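Local coordinates for protein uracil-dna glycosylase (Deinococcus radiodurans, PDB 4UQM) that belongs to the uracil-DNA glycosylase superfamily, a family of alpha/beta proteins with a central parallel beta sheet flanked by helices, and carries bound nucleic acid in this structure, at residues Glu34-Phe40 and His162-Ala166; Phe64-Arg68 and Val138-Asn142; Leu72-Leu78 and Ile168-Lys174; Glu175-Val179 and Ala227-Arg233. The protein carries 1 engineered substitution. All blocks are in the same frame, centred on the assembly; numbering follows the deposited sequence.

Contacts 2, 3 and 4 reach neighbouring strands of a parallel sheet ordered 138-142, 77-81, 179-183, 200-204, whereas contact 1 joins helices to one another. Contact 2 sits nearest the middle of the chain, its centre about 5 Å from the chain's centre, while contact 4 lies about 19 Å out. Contacts 1 and 3 share helix 160-172; their centres are about 17 Å apart. F163 of contact 1 touches F64 and L67 of contact 2, joining the outer helices to the interior. Along the chain, contact 2 nests inside the loop of contact 1, contact 3 crosses both, and contact 4 follows in series, so contacts 2 to 4 tie distant sequence to one sheet.

Contact 1. Residues Glu34-Phe40 and His162-Ala166; sequences EFSAPYF and HFTDA
H162 meets Y39 through its CB, which lies over one face of the phenol ring, 3.7 Å from the ring centroid, in a CH-pi contact. The imidazole turns an edge toward that face, with the ring planes 63° apart. F40 CB lies against the opposite face, so the phenol is sandwiched, limiting its rotation. One step on, F163 has its CG anti to the backbone N (chi1 179°), which carries its ring in among the side chains of E34, F35, Y39 and F40. Y39 OH comes at the edge of this ring, close to its plane, and E34 CB touches the same rim 3.9 Å from F163 CD1. F35 CE1 reaches F163 CE1 at 3.5 Å, the two rings meeting obliquely, and F40 CE1 approaches F163 CD1 at 4.0 Å. A turn later, the methyl of A166 presses on the bent end of E34, with A166 CB 3.3 Å from E34 CD. That carboxylate is steadied because Y39 OH donates to the anti lone pair of E34 OE1 over 2.7 Å. F163 of helix 160-172 is a single knob in a hole at the junction of helices 25-35 and 38-53, in an aromatic cluster with F35 and F40.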
loop_
_atom_site.group_PDB
_atom_site.type_symbol
_atom_site.label_atom_id
_atom_site.label_comp_id
_atom_site.label_asym_id
_atom_site.label_seq_id
_atom_site.Cartn_x
_atom_site.Cartn_y
_atom_site.Cartn_z
ATOM N N GLU A 34 6.529 7.509 16.148
ATOM C CA GLU A 34 6.283 6.075 16.032
ATOM C C GLU A 34 7.582 5.293 16.246
ATOM O O GLU A 34 7.625 4.331 17.033
ATOM C CB GLU A 34 5.711 5.729 14.660
ATOM C CG GLU A 34 4.523 6.610 14.242
ATOM C CD GLU A 34 3.507 6.815 15.325
ATOM O OE1 GLU A 34 3.101 5.825 15.977
ATOM O OE2 GLU A 34 3.032 7.967 15.498
ATOM N N PHE A 35 8.654 5.705 15.567
ATOM C CA PHE A 35 9.923 4.976 15.670
ATOM C C PHE A 35 10.502 5.009 17.071
ATOM O O PHE A 35 11.298 4.164 17.442
ATOM C CB PHE A 35 10.939 5.495 14.648
ATOM C CG PHE A 35 10.442 5.417 13.209
ATOM C CD1 PHE A 35 9.914 4.264 12.733
ATOM C CD2 PHE A 35 10.549 6.498 12.331
ATOM C CE1 PHE A 35 9.454 4.175 11.416
ATOM C CE2 PHE A 35 10.118 6.407 11.028
ATOM C CZ PHE A 35 9.526 5.270 10.572
ATOM N N SER A 36 10.044 5.990 17.854
ATOM C CA SER A 36 10.446 6.200 19.240
ATOM C C SER A 36 9.526 5.525 20.281
ATOM O O SER A 36 9.843 5.517 21.447
ATOM C CB SER A 36 10.545 7.728 19.520
ATOM O OG SER A 36 11.234 8.463 18.479
ATOM N N ALA A 37 8.376 4.992 19.858
ATOM C CA ALA A 37 7.328 4.565 20.747
ATOM C C ALA A 37 7.534 3.167 21.299
ATOM O O ALA A 37 8.039 2.283 20.588
ATOM C CB ALA A 37 5.996 4.639 20.017
ATOM N N PRO A 38 7.072 2.935 22.548
ATOM C CA PRO A 38 7.117 1.574 23.066
ATOM C C PRO A 38 6.452 0.496 22.173
ATOM O O PRO A 38 7.063 -0.582 21.988
ATOM C CB PRO A 38 6.466 1.710 24.443
ATOM C CG PRO A 38 6.741 3.108 24.849
ATOM C CD PRO A 38 6.654 3.900 23.587
ATOM N N TYR A 39 5.272 0.755 21.589
ATOM C CA TYR A 39 4.631 -0.281 20.775
ATOM C C TYR A 39 5.523 -0.689 19.592
ATOM O O TYR A 39 5.504 -1.836 19.145
ATOM C CB TYR A 39 3.238 0.139 20.237
ATOM C CG TYR A 39 3.287 0.976 18.973
ATOM C CD1 TYR A 39 3.345 0.373 17.712
ATOM C CD2 TYR A 39 3.279 2.391 19.039
ATOM C CE1 TYR A 39 3.430 1.082 16.548
ATOM C CE2 TYR A 39 3.361 3.126 17.867
ATOM C CZ TYR A 39 3.480 2.464 16.639
ATOM O OH TYR A 39 3.551 3.170 15.500
ATOM N N PHE A 40 6.298 0.252 19.070
ATOM C CA PHE A 40 7.105 -0.002 17.902
ATOM C C PHE A 40 8.353 -0.789 18.277
ATOM O O PHE A 40 8.820 -1.660 17.514
ATOM C CB PHE A 40 7.444 1.319 17.188
ATOM C CG PHE A 40 8.072 1.129 15.863
ATOM C CD1 PHE A 40 7.294 0.938 14.720
ATOM C CD2 PHE A 40 9.433 1.112 15.734
ATOM C CE1 PHE A 40 7.901 0.742 13.498
ATOM C CE2 PHE A 40 10.010 0.890 14.517
ATOM C CZ PHE A 40 9.257 0.694 13.403
ATOM N N HIS A 162 -0.952 0.123 14.502
ATOM C CA HIS A 162 -0.727 1.446 15.087
ATOM C C HIS A 162 0.171 2.273 14.166
ATOM O O HIS A 162 -0.019 3.462 14.001
ATOM C CB HIS A 162 -0.049 1.300 16.441
ATOM C CG HIS A 162 -0.893 0.655 17.475
ATOM N ND1 HIS A 162 -2.135 1.139 17.814
ATOM C CD2 HIS A 162 -0.652 -0.392 18.295
ATOM C CE1 HIS A 162 -2.639 0.392 18.790
ATOM N NE2 HIS A 162 -1.767 -0.564 19.076
ATOM N N PHE A 163 1.189 1.640 13.613
ATOM C CA PHE A 163 2.110 2.346 12.715
ATOM C C PHE A 163 1.400 2.771 11.422
ATOM O O PHE A 163 1.540 3.927 10.985
ATOM C CB PHE A 163 3.291 1.463 12.381
ATOM C CG PHE A 163 4.266 2.122 11.435
ATOM C CD1 PHE A 163 5.138 3.093 11.906
ATOM C CD2 PHE A 163 4.229 1.841 10.067
ATOM C CE1 PHE A 163 5.979 3.758 11.018
ATOM C CE2 PHE A 163 5.077 2.481 9.187
ATOM C CZ PHE A 163 5.983 3.422 9.659
ATOM N N THR A 164 0.631 1.877 10.816
ATOM C CA THR A 164 -0.060 2.283 9.600
ATOM C C THR A 164 -1.223 3.241 9.894
ATOM O O THR A 164 -1.544 4.070 9.044
ATOM C CB THR A 164 -0.475 1.102 8.711
ATOM O OG1 THR A 164 -1.324 0.246 9.444
ATOM C CG2 THR A 164 0.740 0.376 8.222
ATOM N N ASP A 165 -1.804 3.220 11.093
ATOM C CA ASP A 165 -2.693 4.353 11.517
ATOM C C ASP A 165 -1.945 5.686 11.442
ATOM O O ASP A 165 -2.477 6.682 10.973
ATOM C CB ASP A 165 -3.190 4.193 12.974
ATOM C CG ASP A 165 -4.315 3.145 13.152
ATOM O OD1 ASP A 165 -4.873 2.664 12.147
ATOM O OD2 ASP A 165 -4.608 2.886 14.350
ATOM N N ALA A 166 -0.706 5.716 11.954
ATOM C CA ALA A 166 0.078 6.946 11.951
ATOM C C ALA A 166 0.387 7.417 10.534
ATOM O O ALA A 166 0.354 8.636 10.258
ATOM C CB ALA A 166 1.355 6.781 12.780
#

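Contact 2. Residues Phe64-Arg68 and Val138-Asn142; sequences FNALR and VLLLN
A66 faces strand 138-142 with its methyl, and the apolar part of the contact gathers there. L139 supplies the main partner: its CD1 lies 3.9 Å from A66 CB and also reaches L67 CD2 at 4.3 Å. With CG anti to the backbone N (chi1 -178°), the L139 side chain reaches back to the helix although its CB sets off neither toward nor away from it. L141 adds a more distant touch, CD1 to A66 CB at 4.4 Å. Beyond this pair of segments, W27 of helix 25-35 packs on both L67 and L139.

Carbon also meets backbone oxygen on both sides. A66 CB is 3.4 Å from L140 O, and L139 CD1 is 3.3 Å from A66 O; these are van der Waals contacts.

The polar link is indirect. A single water donates to A66 O at 3.1 Å and accepts from L140 N at 3.0 Å, joining a helix carbonyl to an amide of the outermost strand. Within helix 65-69, R68 NH1 bonds N65 OD1 near its guanidinium plane, while R68 NH2 is engaged by A21 O.

Chemically, the small side chain of A66 lets the helix come close to the strand, with L139 CD1 and a water filling in beside it, and that water meets backbone hydrogen-bonding needs in a buried interface where no direct bond crosses.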
loop_
_atom_site.group_PDB
_atom_site.type_symbol
_atom_site.label_atom_id
_atom_site.label_comp_id
_atom_site.label_asym_id
_atom_site.label_seq_id
_atom_site.Cartn_x
_atom_site.Cartn_y
_atom_site.Cartn_z
ATOM N N PHE A 64 9.909 -0.911 4.318
ATOM C CA PHE A 64 9.431 0.474 4.299
ATOM C C PHE A 64 9.550 1.103 2.901
ATOM O O PHE A 64 9.454 2.346 2.762
ATOM C CB PHE A 64 10.189 1.290 5.347
ATOM C CG PHE A 64 9.868 0.880 6.756
ATOM C CD1 PHE A 64 8.691 1.304 7.370
ATOM C CD2 PHE A 64 10.726 0.073 7.490
ATOM C CE1 PHE A 64 8.369 0.894 8.675
ATOM C CE2 PHE A 64 10.400 -0.320 8.780
ATOM C CZ PHE A 64 9.226 0.095 9.358
ATOM N N ASN A 65 9.707 0.286 1.847
ATOM C CA ASN A 65 9.882 0.845 0.512
ATOM C C ASN A 65 8.765 1.735 0.010
ATOM O O ASN A 65 9.051 2.620 -0.774
ATOM C CB ASN A 65 10.193 -0.215 -0.536
ATOM C CG ASN A 65 11.644 -0.681 -0.466
ATOM O OD1 ASN A 65 12.460 -0.153 0.297
ATOM N ND2 ASN A 65 11.961 -1.718 -1.201
ATOM N N ALA A 66 7.525 1.502 0.388
ATOM C CA ALA A 66 6.461 2.398 -0.095
ATOM C C ALA A 66 6.751 3.840 0.299
ATOM O O ALA A 66 6.468 4.766 -0.470
ATOM C CB ALA A 66 5.097 1.973 0.429
ATOM N N LEU A 67 7.218 4.055 1.546
ATOM C CA LEU A 67 7.547 5.416 1.997
ATOM C C LEU A 67 8.748 5.938 1.246
ATOM O O LEU A 67 8.810 7.132 0.967
ATOM C CB LEU A 67 7.832 5.402 3.494
ATOM C CG LEU A 67 6.809 4.764 4.416
ATOM C CD1 LEU A 67 7.284 4.884 5.861
ATOM C CD2 LEU A 67 5.435 5.341 4.261
ATOM N N ARG A 68 9.739 5.077 0.960
ATOM C CA ARG A 68 10.881 5.521 0.175
ATOM C C ARG A 68 10.568 5.998 -1.227
ATOM O O ARG A 68 11.214 6.937 -1.743
ATOM C CB ARG A 68 11.956 4.397 0.096
ATOM C CG ARG A 68 12.496 4.024 1.482
ATOM C CD ARG A 68 13.717 3.119 1.396
ATOM N NE ARG A 68 14.224 2.868 2.747
ATOM C CZ ARG A 68 14.028 1.768 3.472
ATOM N NH1 ARG A 68 13.320 0.748 3.022
ATOM N NH2 ARG A 68 14.411 1.749 4.708
ATOM N N VAL A 138 1.300 7.609 -5.964
ATOM C CA VAL A 138 0.433 6.538 -5.453
ATOM C C VAL A 138 1.200 5.754 -4.397
ATOM O O VAL A 138 2.165 5.042 -4.722
ATOM C CB VAL A 138 0.002 5.590 -6.568
ATOM C CG1 VAL A 138 -0.937 4.513 -6.002
ATOM C CG2 VAL A 138 -0.709 6.355 -7.704
ATOM N N LEU A 139 0.808 5.907 -3.131
ATOM C CA LEU A 139 1.446 5.227 -2.037
ATOM C C LEU A 139 0.845 3.829 -1.949
ATOM O O LEU A 139 -0.341 3.688 -1.694
ATOM C CB LEU A 139 1.245 6.018 -0.740
ATOM C CG LEU A 139 1.902 5.447 0.514
ATOM C CD1 LEU A 139 3.411 5.519 0.459
ATOM C CD2 LEU A 139 1.471 6.290 1.717
ATOM N N LEU A 140 1.687 2.828 -2.159
ATOM C CA LEU A 140 1.249 1.439 -2.208
ATOM C C LEU A 140 1.478 0.743 -0.869
ATOM O O LEU A 140 2.502 0.108 -0.639
ATOM C CB LEU A 140 1.956 0.748 -3.388
ATOM C CG LEU A 140 1.579 1.299 -4.776
ATOM C CD1 LEU A 140 2.570 0.795 -5.793
ATOM C CD2 LEU A 140 0.213 0.792 -5.115
ATOM N N LEU A 141 0.508 0.890 -0.001
ATOM C CA LEU A 141 0.610 0.487 1.410
ATOM C C LEU A 141 -0.183 -0.797 1.659
ATOM O O LEU A 141 -1.089 -1.129 0.937
ATOM C CB LEU A 141 0.119 1.616 2.323
ATOM C CG LEU A 141 0.660 1.755 3.751
ATOM C CD1 LEU A 141 2.184 1.922 3.738
ATOM C CD2 LEU A 141 -0.033 2.905 4.501
ATOM N N ASN A 142 0.173 -1.481 2.743
ATOM C CA ASN A 142 -0.701 -2.514 3.349
ATOM C C ASN A 142 -0.907 -2.172 4.811
ATOM O O ASN A 142 -0.065 -1.490 5.410
ATOM C CB ASN A 142 -0.010 -3.879 3.260
ATOM C CG ASN A 142 -0.092 -4.527 1.884
ATOM O OD1 ASN A 142 -1.167 -4.656 1.318
ATOM N ND2 ASN A 142 1.052 -5.030 1.367
HETATM O O HOH W 1 4.509 3.823 -2.689
#

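Contact 3. Residues Leu72-Leu78 and Ile168-Lys174; sequences LGEVKVL and IKAVNAK
V171 lies where the packing between helix 160-172 and segment L72-L78 is tight. Its two methyls divide the work. CG1, anti to the backbone N (chi1 178°), meets V75 CG1 at 4.0 Å, the V75 and V171 side chains being roughly perpendicular. CG2 is wedged between two leucines, 3.9 Å from L72 CD1 and 4.0 Å from L78 CD1. The L72 and V171 side chains lie alongside each other, running antiparallel, and L72 CD2 continues outward along the helix to touch A170 CB at 4.3 Å. W27 of helix 25-35 joins L72, V75 and V171, while F180 of strand 179-183 lies against L78 and V171, so this side belongs to the interior between sheet and helix.

The other side opens to solvent around the turn of L72-E74, where G73 and E74 are exposed. Here K174 reaches across to the turn with its side chain. Its aliphatic part runs beside L72, and bends at chi3 (60°) and chi4 (102°) bring NZ into the turn. There NZ donates to L72 O at 2.8 Å and to V75 O at 3.1 Å, both bonds lying in the carbonyl planes. L72 O additionally accepts V75 N of its own turn.

The chemistry implies that apolar fit holds the inner half, whereas an ammonium group gripped by two neutral backbone carbonyls holds the outer half; that environment of carbonyl dipoles probably favours the protonated lysine.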
loop_
_atom_site.group_PDB
_atom_site.type_symbol
_atom_site.label_atom_id
_atom_site.label_comp_id
_atom_site.label_asym_id
_atom_site.label_seq_id
_atom_site.Cartn_x
_atom_site.Cartn_y
_atom_site.Cartn_z
ATOM N N LEU A 72 5.810 11.841 1.606
ATOM C CA LEU A 72 4.536 12.314 2.107
ATOM C C LEU A 72 3.993 13.472 1.284
ATOM O O LEU A 72 2.804 13.509 0.938
ATOM C CB LEU A 72 4.727 12.763 3.570
ATOM C CG LEU A 72 3.545 13.396 4.299
ATOM C CD1 LEU A 72 2.284 12.551 4.201
ATOM C CD2 LEU A 72 3.932 13.689 5.744
ATOM N N GLY A 73 4.843 14.431 0.972
ATOM C CA GLY A 73 4.438 15.562 0.165
ATOM C C GLY A 73 3.962 15.244 -1.246
ATOM O O GLY A 73 3.322 16.104 -1.880
ATOM N N GLU A 74 4.311 14.067 -1.777
ATOM C CA GLU A 74 3.903 13.681 -3.115
ATOM C C GLU A 74 2.668 12.806 -3.132
ATOM O O GLU A 74 2.143 12.563 -4.205
ATOM C CB GLU A 74 5.044 12.914 -3.794
ATOM C CG GLU A 74 6.271 13.797 -3.969
ATOM C CD GLU A 74 7.412 13.203 -4.768
ATOM O OE1 GLU A 74 7.229 12.247 -5.512
ATOM O OE2 GLU A 74 8.537 13.756 -4.676
ATOM N N VAL A 75 2.160 12.380 -1.990
ATOM C CA VAL A 75 1.025 11.452 -1.990
ATOM C C VAL A 75 -0.236 12.137 -2.525
ATOM O O VAL A 75 -0.661 13.139 -1.993
ATOM C CB VAL A 75 0.741 10.891 -0.572
ATOM C CG1 VAL A 75 -0.451 9.962 -0.572
ATOM C CG2 VAL A 75 1.951 10.163 -0.022
ATOM N N LYS A 76 -0.819 11.566 -3.568
ATOM C CA LYS A 76 -2.129 11.931 -3.988
ATOM C C LYS A 76 -3.148 10.813 -3.938
ATOM O O LYS A 76 -4.358 11.103 -3.874
ATOM C CB LYS A 76 -2.097 12.638 -5.324
ATOM C CG LYS A 76 -1.687 11.855 -6.484
ATOM C CD LYS A 76 -1.604 12.836 -7.695
ATOM C CE LYS A 76 -1.597 12.148 -9.026
ATOM N NZ LYS A 76 -1.440 13.238 -10.024
ATOM N N VAL A 77 -2.669 9.567 -3.959
ATOM C CA VAL A 77 -3.549 8.396 -3.816
ATOM C C VAL A 77 -2.883 7.457 -2.846
ATOM O O VAL A 77 -1.653 7.268 -2.916
ATOM C CB VAL A 77 -3.758 7.665 -5.163
ATOM C CG1 VAL A 77 -4.628 6.409 -4.984
ATOM C CG2 VAL A 77 -4.359 8.611 -6.213
ATOM N N LEU A 78 -3.637 6.957 -1.873
ATOM C CA LEU A 78 -3.109 5.984 -0.955
ATOM C C LEU A 78 -3.905 4.706 -1.149
ATOM O O LEU A 78 -5.070 4.686 -0.903
ATOM C CB LEU A 78 -3.191 6.496 0.498
ATOM C CG LEU A 78 -2.489 5.642 1.561
ATOM C CD1 LEU A 78 -2.229 6.454 2.804
ATOM C CD2 LEU A 78 -3.311 4.389 1.911
ATOM N N ILE A 168 -1.549 6.818 7.823
ATOM C CA ILE A 168 -2.874 7.323 7.395
ATOM C C ILE A 168 -3.114 8.705 7.968
ATOM O O ILE A 168 -3.516 9.619 7.258
ATOM C CB ILE A 168 -4.006 6.398 7.894
ATOM C CG1 ILE A 168 -4.032 5.071 7.115
ATOM C CG2 ILE A 168 -5.376 7.106 7.855
ATOM C CD1 ILE A 168 -4.604 5.191 5.719
ATOM N N LYS A 169 -2.879 8.875 9.279
ATOM C CA LYS A 169 -3.070 10.161 9.919
ATOM C C LYS A 169 -2.183 11.257 9.319
ATOM O O LYS A 169 -2.647 12.385 9.161
ATOM C CB LYS A 169 -2.861 10.075 11.444
ATOM C CG LYS A 169 -4.042 9.335 12.123
ATOM C CD LYS A 169 -3.813 9.215 13.616
ATOM C CE LYS A 169 -4.547 8.029 14.275
ATOM N NZ LYS A 169 -4.138 7.757 15.684
ATOM N N ALA A 170 -0.924 10.931 8.982
ATOM C CA ALA A 170 -0.031 11.948 8.406
ATOM C C ALA A 170 -0.523 12.412 7.027
ATOM O O ALA A 170 -0.477 13.610 6.686
ATOM C CB ALA A 170 1.357 11.398 8.276
ATOM N N VAL A 171 -0.986 11.457 6.221
ATOM C CA VAL A 171 -1.564 11.784 4.913
ATOM C C VAL A 171 -2.870 12.552 5.096
ATOM O O VAL A 171 -3.097 13.533 4.396
ATOM C CB VAL A 171 -1.769 10.504 4.092
ATOM C CG1 VAL A 171 -2.406 10.808 2.770
ATOM C CG2 VAL A 171 -0.408 9.815 3.850
ATOM N N ASN A 172 -3.725 12.131 6.040
ATOM C CA ASN A 172 -4.991 12.841 6.270
ATOM C C ASN A 172 -4.808 14.302 6.689
ATOM O O ASN A 172 -5.628 15.175 6.395
ATOM C CB ASN A 172 -5.746 12.120 7.371
ATOM C CG ASN A 172 -7.075 12.741 7.656
ATOM O OD1 ASN A 172 -7.978 12.712 6.814
ATOM N ND2 ASN A 172 -7.228 13.301 8.831
ATOM N N ALA A 173 -3.725 14.568 7.393
ATOM C CA ALA A 173 -3.374 15.935 7.790
ATOM C C ALA A 173 -3.015 16.851 6.608
ATOM O O ALA A 173 -2.935 18.081 6.795
ATOM C CB ALA A 173 -2.228 15.909 8.797
ATOM N N LYS A 174 -2.743 16.294 5.424
ATOM C CA LYS A 174 -2.501 17.153 4.252
ATOM C C LYS A 174 -3.775 17.906 3.883
ATOM O O LYS A 174 -4.884 17.364 3.977
ATOM C CB LYS A 174 -2.008 16.339 3.060
ATOM C CG LYS A 174 -0.622 15.689 3.207
ATOM C CD LYS A 174 -0.459 14.548 2.214
ATOM C CE LYS A 174 -0.566 14.910 0.774
ATOM N NZ LYS A 174 0.676 15.031 0.048
#

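Contact 4. Residues Glu175-Val179 and Ala227-Arg233; sequences EERVV and ALEKAGR
R233 NH1 donates to R177 O at 2.8 Å, an almost straight bond (177° at the hydrogen) that lies in the guanidinium plane but approaches from above the plane of the carbonyl. The same nitrogen also serves V75 O, so this one end of the arginine ties two loops together. R177 returns a bond of its own: NH1 gives to A227 O at 2.9 Å, while its NE is taken by N198 O. A227 O is thereby held twice, since the helical amide A231 N reaches it from the opposite face of its plane. Helix 220-230 ends just here in a Schellman motif. G232, with positive phi (74°), sends its N to E229 O at 3.0 Å, R233 N returns to L228 O at 3.0 Å, and the turn delivers the R233 side chain to the loop before strand 179-183. E176 lays its carboxylate over one face of the R233 guanidinium, the planes only 1° apart. The salt bridge from E176 OE1 to R233 NE is long, 3.8 Å, and no N-H points at that oxygen. A231 CB packs against the aliphatic part of R177, 3.6 Å from R177 CD, and V179 CG2 touches both A227 CB and L228 CD2.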
loop_
_atom_site.group_PDB
_atom_site.type_symbol
_atom_site.label_atom_id
_atom_site.label_comp_id
_atom_site.label_asym_id
_atom_site.label_seq_id
_atom_site.Cartn_x
_atom_site.Cartn_y
_atom_site.Cartn_z
ATOM N N GLU A 175 -3.594 19.124 3.403
ATOM C CA GLU A 175 -4.709 19.989 3.029
ATOM C C GLU A 175 -5.254 19.635 1.641
ATOM O O GLU A 175 -6.464 19.560 1.455
ATOM C CB GLU A 175 -4.303 21.469 3.188
ATOM C CG GLU A 175 -3.926 21.760 4.658
ATOM C CD GLU A 175 -3.333 23.130 4.978
ATOM O OE1 GLU A 175 -2.299 23.539 4.351
ATOM O OE2 GLU A 175 -3.856 23.753 5.952
ATOM N N GLU A 176 -4.366 19.341 0.715
ATOM C CA GLU A 176 -4.791 19.009 -0.654
ATOM C C GLU A 176 -5.355 17.620 -0.727
ATOM O O GLU A 176 -4.885 16.736 -0.035
ATOM C CB GLU A 176 -3.673 19.138 -1.666
ATOM C CG GLU A 176 -4.241 19.576 -3.015
ATOM C CD GLU A 176 -3.200 20.135 -3.960
ATOM O OE1 GLU A 176 -1.985 19.941 -3.661
ATOM O OE2 GLU A 176 -3.598 20.772 -4.978
ATOM N N ARG A 177 -6.380 17.469 -1.563
ATOM C CA ARG A 177 -7.070 16.204 -1.723
ATOM C C ARG A 177 -6.150 14.997 -1.921
ATOM O O ARG A 177 -5.286 14.942 -2.809
ATOM C CB ARG A 177 -8.022 16.255 -2.930
ATOM C CG ARG A 177 -8.683 14.913 -3.216
ATOM C CD ARG A 177 -9.925 15.068 -4.035
ATOM N NE ARG A 177 -11.056 15.648 -3.278
ATOM C CZ ARG A 177 -12.273 15.795 -3.775
ATOM N NH1 ARG A 177 -12.510 15.585 -5.077
ATOM N NH2 ARG A 177 -13.259 16.245 -3.006
ATOM N N VAL A 178 -6.396 13.981 -1.122
ATOM C CA VAL A 178 -5.876 12.649 -1.295
ATOM C C VAL A 178 -7.051 11.695 -1.434
ATOM O O VAL A 178 -8.065 11.784 -0.694
ATOM C CB VAL A 178 -4.989 12.248 -0.102
ATOM C CG1 VAL A 178 -4.551 10.839 -0.225
ATOM C CG2 VAL A 178 -3.779 13.174 -0.045
ATOM N N VAL A 179 -6.929 10.779 -2.375
ATOM C CA VAL A 179 -7.872 9.672 -2.498
ATOM C C VAL A 179 -7.318 8.457 -1.802
ATOM O O VAL A 179 -6.231 7.961 -2.155
ATOM C CB VAL A 179 -8.191 9.391 -3.980
ATOM C CG1 VAL A 179 -9.191 8.233 -4.118
ATOM C CG2 VAL A 179 -8.652 10.635 -4.758
ATOM N N ALA A 227 -12.156 12.221 -8.874
ATOM C CA ALA A 227 -11.957 12.998 -7.654
ATOM C C ALA A 227 -10.720 13.907 -7.738
ATOM O O ALA A 227 -10.738 15.061 -7.281
ATOM C CB ALA A 227 -11.867 12.080 -6.435
ATOM N N LEU A 228 -9.604 13.364 -8.230
ATOM C CA LEU A 228 -8.393 14.184 -8.369
ATOM C C LEU A 228 -8.663 15.364 -9.280
ATOM O O LEU A 228 -8.326 16.500 -8.958
ATOM C CB LEU A 228 -7.228 13.366 -8.880
ATOM C CG LEU A 228 -6.704 12.309 -7.891
ATOM C CD1 LEU A 228 -5.765 11.319 -8.554
ATOM C CD2 LEU A 228 -6.063 13.003 -6.695
ATOM N N GLU A 229 -9.303 15.087 -10.419
ATOM C CA GLU A 229 -9.533 16.140 -11.397
ATOM C C GLU A 229 -10.429 17.225 -10.852
ATOM O O GLU A 229 -10.155 18.418 -11.065
ATOM C CB GLU A 229 -10.139 15.526 -12.637
ATOM C CG GLU A 229 -9.123 14.767 -13.441
ATOM C CD GLU A 229 -9.750 13.791 -14.436
ATOM O OE1 GLU A 229 -10.963 13.816 -14.604
ATOM O OE2 GLU A 229 -9.064 12.904 -14.968
ATOM N N LYS A 230 -11.458 16.850 -10.111
ATOM C CA LYS A 230 -12.366 17.854 -9.534
ATOM C C LYS A 230 -11.687 18.757 -8.496
ATOM O O LYS A 230 -12.131 19.887 -8.283
ATOM C CB LYS A 230 -13.609 17.204 -8.925
ATOM C CG LYS A 230 -14.459 16.411 -9.914
ATOM C CD LYS A 230 -15.246 17.233 -10.912
ATOM C CE LYS A 230 -15.903 16.315 -11.947
ATOM N NZ LYS A 230 -16.832 15.325 -11.291
ATOM N N ALA A 231 -10.603 18.255 -7.878
ATOM C CA ALA A 231 -9.784 19.045 -6.952
ATOM C C ALA A 231 -8.603 19.792 -7.597
ATOM O O ALA A 231 -7.798 20.397 -6.909
ATOM C CB ALA A 231 -9.290 18.150 -5.808
ATOM N N GLY A 232 -8.463 19.732 -8.918
ATOM C CA GLY A 232 -7.313 20.375 -9.576
ATOM C C GLY A 232 -5.988 19.648 -9.409
ATOM O O GLY A 232 -4.913 20.198 -9.684
ATOM N N ARG A 233 -6.059 18.395 -8.991
ATOM C CA ARG A 233 -4.925 17.535 -8.967
ATOM C C ARG A 233 -5.018 16.804 -10.344
ATOM O O ARG A 233 -6.090 16.604 -10.951
ATOM C CB ARG A 233 -4.945 16.617 -7.728
ATOM C CG ARG A 233 -5.117 17.362 -6.408
ATOM C CD ARG A 233 -4.517 16.658 -5.212
ATOM N NE ARG A 233 -3.054 16.701 -5.292
ATOM C CZ ARG A 233 -2.191 16.171 -4.425
ATOM N NH1 ARG A 233 -2.553 15.467 -3.355
ATOM N NH2 ARG A 233 -0.904 16.304 -4.693
#